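PDB 4FRX: anaerobically-induced outer membrane porin OprE from Pseudomonas aeruginosa, which probably forms a beta-barrel channel of the OprD porin family through which small solutes cross the outer membrane. Local coordinates for residues L226-N231 and T241-F246. Sequence-based numbering, arbitrary orientation.
With C8E ((hydroxyethyloxy)tri(ethyloxy)octane), chain F.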
ATOM      1  N   LEU A 226     -15.399  -6.394   3.050  1.00  5.88           N
ATOM      2  CA  LEU A 226     -15.569  -7.154   4.285  1.00 12.10           C
ATOM      3  C   LEU A 226     -14.314  -7.994   4.488  1.00 11.47           C
ATOM      4  O   LEU A 226     -13.714  -8.458   3.514  1.00 10.65           O
ATOM      5  CB  LEU A 226     -16.802  -8.065   4.207  1.00  7.30           C
ATOM      6  CG  LEU A 226     -18.150  -7.343   4.156  1.00  4.06           C
ATOM      7  CD1 LEU A 226     -19.262  -8.306   3.716  1.00 12.37           C
ATOM      8  CD2 LEU A 226     -18.481  -6.686   5.491  1.00 10.90           C
ATOM      9  N   GLY A 227     -13.914  -8.181   5.746  1.00  9.95           N
ATOM     10  CA  GLY A 227     -12.719  -8.941   6.053  1.00  6.33           C
ATOM     11  C   GLY A 227     -12.868  -9.756   7.333  1.00  9.65           C
ATOM     12  O   GLY A 227     -13.645  -9.420   8.218  1.00 10.04           O
ATOM     13  N   LEU A 228     -12.098 -10.828   7.437  1.00  8.19           N
ATOM     14  CA  LEU A 228     -12.079 -11.610   8.659  1.00 11.56           C
ATOM     15  C   LEU A 228     -10.661 -12.085   8.837  1.00 11.88           C
ATOM     16  O   LEU A 228     -10.024 -12.493   7.875  1.00  8.45           O
ATOM     17  CB  LEU A 228     -13.051 -12.791   8.537  1.00 16.66           C
ATOM     18  CG  LEU A 228     -13.085 -13.938   9.552  1.00 13.99           C
ATOM     19  CD1 LEU A 228     -14.477 -14.546   9.553  1.00 13.32           C
ATOM     20  CD2 LEU A 228     -12.056 -15.020   9.254  1.00 14.26           C
ATOM     21  N   ILE A 229     -10.164 -12.029  10.069  1.00  4.87           N
ATOM     22  CA  ILE A 229      -8.889 -12.623  10.393  1.00  9.24           C
ATOM     23  C   ILE A 229      -9.111 -13.488  11.621  1.00 10.84           C
ATOM     24  O   ILE A 229      -9.614 -13.009  12.638  1.00 14.58           O
ATOM     25  CB  ILE A 229      -7.835 -11.567  10.729  1.00 10.18           C
ATOM     26  CG1 ILE A 229      -7.672 -10.582   9.567  1.00 23.71           C
ATOM     27  CG2 ILE A 229      -6.497 -12.246  11.047  1.00 10.60           C
ATOM     28  CD1 ILE A 229      -6.777 -11.091   8.468  1.00 25.78           C
ATOM     29  N   HIS A 230      -8.763 -14.764  11.516  1.00 11.65           N
ATOM     30  CA  HIS A 230      -8.956 -15.686  12.632  1.00 14.16           C
ATOM     31  C   HIS A 230      -7.680 -16.449  12.952  1.00 15.37           C
ATOM     32  O   HIS A 230      -7.006 -16.953  12.054  1.00 17.32           O
ATOM     33  CB  HIS A 230     -10.079 -16.672  12.325  1.00 13.71           C
ATOM     34  CG  HIS A 230     -10.326 -17.651  13.429  1.00 17.25           C
ATOM     35  ND1 HIS A 230      -9.750 -18.902  13.456  1.00 16.95           N
ATOM     36  CD2 HIS A 230     -11.056 -17.549  14.566  1.00 17.09           C
ATOM     37  CE1 HIS A 230     -10.126 -19.534  14.554  1.00 24.07           C
ATOM     38  NE2 HIS A 230     -10.914 -18.734  15.246  1.00 21.05           N
ATOM     39  N   ASN A 231      -7.348 -16.529  14.232  1.00 11.60           N
ATOM     40  CA  ASN A 231      -6.167 -17.265  14.655  1.00 16.10           C
ATOM     41  C   ASN A 231      -6.565 -18.474  15.492  1.00 18.16           C
ATOM     42  O   ASN A 231      -7.312 -18.345  16.452  1.00 15.98           O
ATOM     43  CB  ASN A 231      -5.182 -16.355  15.386  1.00 17.03           C
ATOM     44  CG  ASN A 231      -4.334 -15.517  14.422  1.00 22.31           C
ATOM     45  OD1 ASN A 231      -3.532 -16.056  13.667  1.00 27.69           O
ATOM     46  ND2 ASN A 231      -4.509 -14.203  14.454  1.00 21.40           N
ATOM     47  N   THR A 241      -6.359 -17.487   9.338  1.00 12.49           N
ATOM     48  CA  THR A 241      -7.274 -17.495   8.206  1.00 11.28           C
ATOM     49  C   THR A 241      -7.568 -16.049   7.861  1.00  8.17           C
ATOM     50  O   THR A 241      -7.923 -15.262   8.731  1.00 10.91           O
ATOM     51  CB  THR A 241      -8.599 -18.158   8.595  1.00 12.65           C
ATOM     52  OG1 THR A 241      -8.350 -19.511   8.981  1.00 20.28           O
ATOM     53  CG2 THR A 241      -9.566 -18.145   7.421  1.00 10.86           C
ATOM     54  N   ASP A 242      -7.418 -15.703   6.593  1.00  9.23           N
ATOM     55  CA  ASP A 242      -7.520 -14.316   6.169  1.00  8.84           C
ATOM     56  C   ASP A 242      -8.490 -14.312   5.001  1.00  5.06           C
ATOM     57  O   ASP A 242      -8.170 -14.835   3.938  1.00 11.39           O
ATOM     58  CB  ASP A 242      -6.118 -13.836   5.772  1.00 14.72           C
ATOM     59  CG  ASP A 242      -6.088 -12.426   5.187  1.00 27.21           C
ATOM     60  OD1 ASP A 242      -7.046 -11.995   4.512  1.00 25.41           O
ATOM     61  OD2 ASP A 242      -5.059 -11.747   5.387  1.00 23.80           O
ATOM     62  N   LEU A 243      -9.675 -13.736   5.212  1.00 10.17           N
ATOM     63  CA  LEU A 243     -10.722 -13.694   4.177  1.00  7.05           C
ATOM     64  C   LEU A 243     -11.039 -12.258   3.803  1.00  9.36           C
ATOM     65  O   LEU A 243     -11.098 -11.377   4.666  1.00 12.01           O
ATOM     66  CB  LEU A 243     -12.002 -14.382   4.652  1.00 10.08           C
ATOM     67  CG  LEU A 243     -11.874 -15.771   5.259  1.00 11.48           C
ATOM     68  CD1 LEU A 243     -13.259 -16.320   5.603  1.00 11.32           C
ATOM     69  CD2 LEU A 243     -11.160 -16.695   4.285  1.00 10.18           C
ATOM     70  N   ARG A 244     -11.227 -12.022   2.511  1.00  9.65           N
ATOM     71  CA  ARG A 244     -11.481 -10.678   2.002  1.00 11.60           C
ATOM     72  C   ARG A 244     -12.498 -10.744   0.871  1.00 12.83           C
ATOM     73  O   ARG A 244     -12.493 -11.679   0.065  1.00 10.82           O
ATOM     74  CB  ARG A 244     -10.191 -10.025   1.490  1.00  3.42           C
ATOM     75  CG  ARG A 244      -9.031 -10.058   2.468  1.00 11.32           C
ATOM     76  CD  ARG A 244      -7.808  -9.338   1.931  1.00 11.06           C
ATOM     77  NE  ARG A 244      -6.655  -9.546   2.802  1.00  7.46           N
ATOM     78  CZ  ARG A 244      -5.455  -9.016   2.595  1.00 17.70           C
ATOM     79  NH1 ARG A 244      -5.251  -8.246   1.537  1.00 14.25           N
ATOM     80  NH2 ARG A 244      -4.461  -9.272   3.437  1.00 20.37           N
ATOM     81  N   ALA A 245     -13.370  -9.746   0.835  1.00  7.46           N
ATOM     82  CA  ALA A 245     -14.403  -9.633  -0.175  1.00 10.51           C
ATOM     83  C   ALA A 245     -14.522  -8.149  -0.499  1.00 10.28           C
ATOM     84  O   ALA A 245     -14.731  -7.354   0.409  1.00 10.55           O
ATOM     85  CB  ALA A 245     -15.714 -10.145   0.384  1.00 12.93           C
ATOM     86  N   PHE A 246     -14.371  -7.781  -1.770  1.00  7.07           N
ATOM     87  CA  PHE A 246     -14.538  -6.391  -2.213  1.00  4.46           C
ATOM     88  C   PHE A 246     -15.643  -6.332  -3.259  1.00 10.32           C
ATOM     89  O   PHE A 246     -15.678  -7.159  -4.162  1.00 10.03           O
ATOM     90  CB  PHE A 246     -13.280  -5.871  -2.919  1.00 11.02           C
ATOM     91  CG  PHE A 246     -12.125  -5.508  -2.015  1.00 12.48           C
ATOM     92  CD1 PHE A 246     -11.996  -4.216  -1.511  1.00 10.41           C
ATOM     93  CD2 PHE A 246     -11.107  -6.415  -1.773  1.00 14.66           C
ATOM     94  CE1 PHE A 246     -10.897  -3.857  -0.727  1.00  8.24           C
ATOM     95  CE2 PHE A 246     -10.010  -6.064  -0.989  1.00  8.08           C
ATOM     96  CZ  PHE A 246      -9.905  -4.773  -0.475  1.00  4.21           C
TER
HETATM   97  C3  C8E F 504     -18.495  -9.031   8.866  1.00 24.98           C
HETATM   98  C4  C8E F 504     -17.827 -10.378   8.575  1.00 31.17           C
HETATM   99  C5  C8E F 504     -16.872 -10.301   7.388  1.00 29.89           C
HETATM  100  C6  C8E F 504     -17.046 -11.450   6.402  1.00 32.30           C
HETATM  101  C7  C8E F 504     -15.742 -12.198   6.134  1.00 30.40           C
HETATM  102  C8  C8E F 504     -15.056 -11.763   4.839  1.00 36.33           C
HETATM  103  O9  C8E F 504     -15.314 -12.687   3.799  1.00 35.28           O
HETATM  104  O18 C8E F 504     -22.196 -15.168  -1.182  1.00 99.98           O
HETATM  105  C19 C8E F 504     -22.939 -15.908  -2.120  1.00100.22           C
HETATM  106  C20 C8E F 504     -21.914 -16.220  -3.180  1.00 98.49           C
HETATM  107  O21 C8E F 504     -21.809 -17.615  -3.261  1.00 98.08           O
HETATM  108  O   HOH W   1      -7.832 -19.875  11.537  1.00 16.26           O
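L228 and L243 lie side by side and point the same way from neighbouring antiparallel strands, so that they meet along their flanks: CD2 of L228 rests 4.1 Å from CD1 of L243. The two first torsions differ: CG of L228 stands anti to its own nitrogen (chi1 169°), whereas CG of L243 lies beside its nitrogen (chi1 -50°). The C8E detergent lies against this face, its alkyl chain passing 3.7 Å from CB of L228 at C7 and also touching CB of L226, probably much as a lipid tail would in the membrane. Further along the same face, one water ties the strands together: it lies in the plane of the H230 ring at its edge, 2.9 Å from ND1, is 2.6 Å from OG1 of T241, and donates to O of H230.

The face of D242 and R244 carries a charged pair. R244 grips D242 side-on with two nitrogens, NE meeting OD1 at 3.0 Å on the syn side and NH2 reaching OD2 at 3.2 Å. This salt bridge helps hold the carboxylate of D242, and CD1 of I229 packs 3.6 Å from OD2 of D242. G227, across from R244, adds no side chain; the guanidinium also makes a cation-pi contact with Y324.

Between the faces, reciprocal backbone bonds join L226 with A245, L228 with L243 and H230 with T241, the straightest running from N of L243 to O of L228 (174°). Alternation of an outward face, where leucines meet detergent, with a face bearing the D242–R244 pair, within the hairpin of strands 221-234 and 237-250, is characteristic of the wall of an outer-membrane porin barrel.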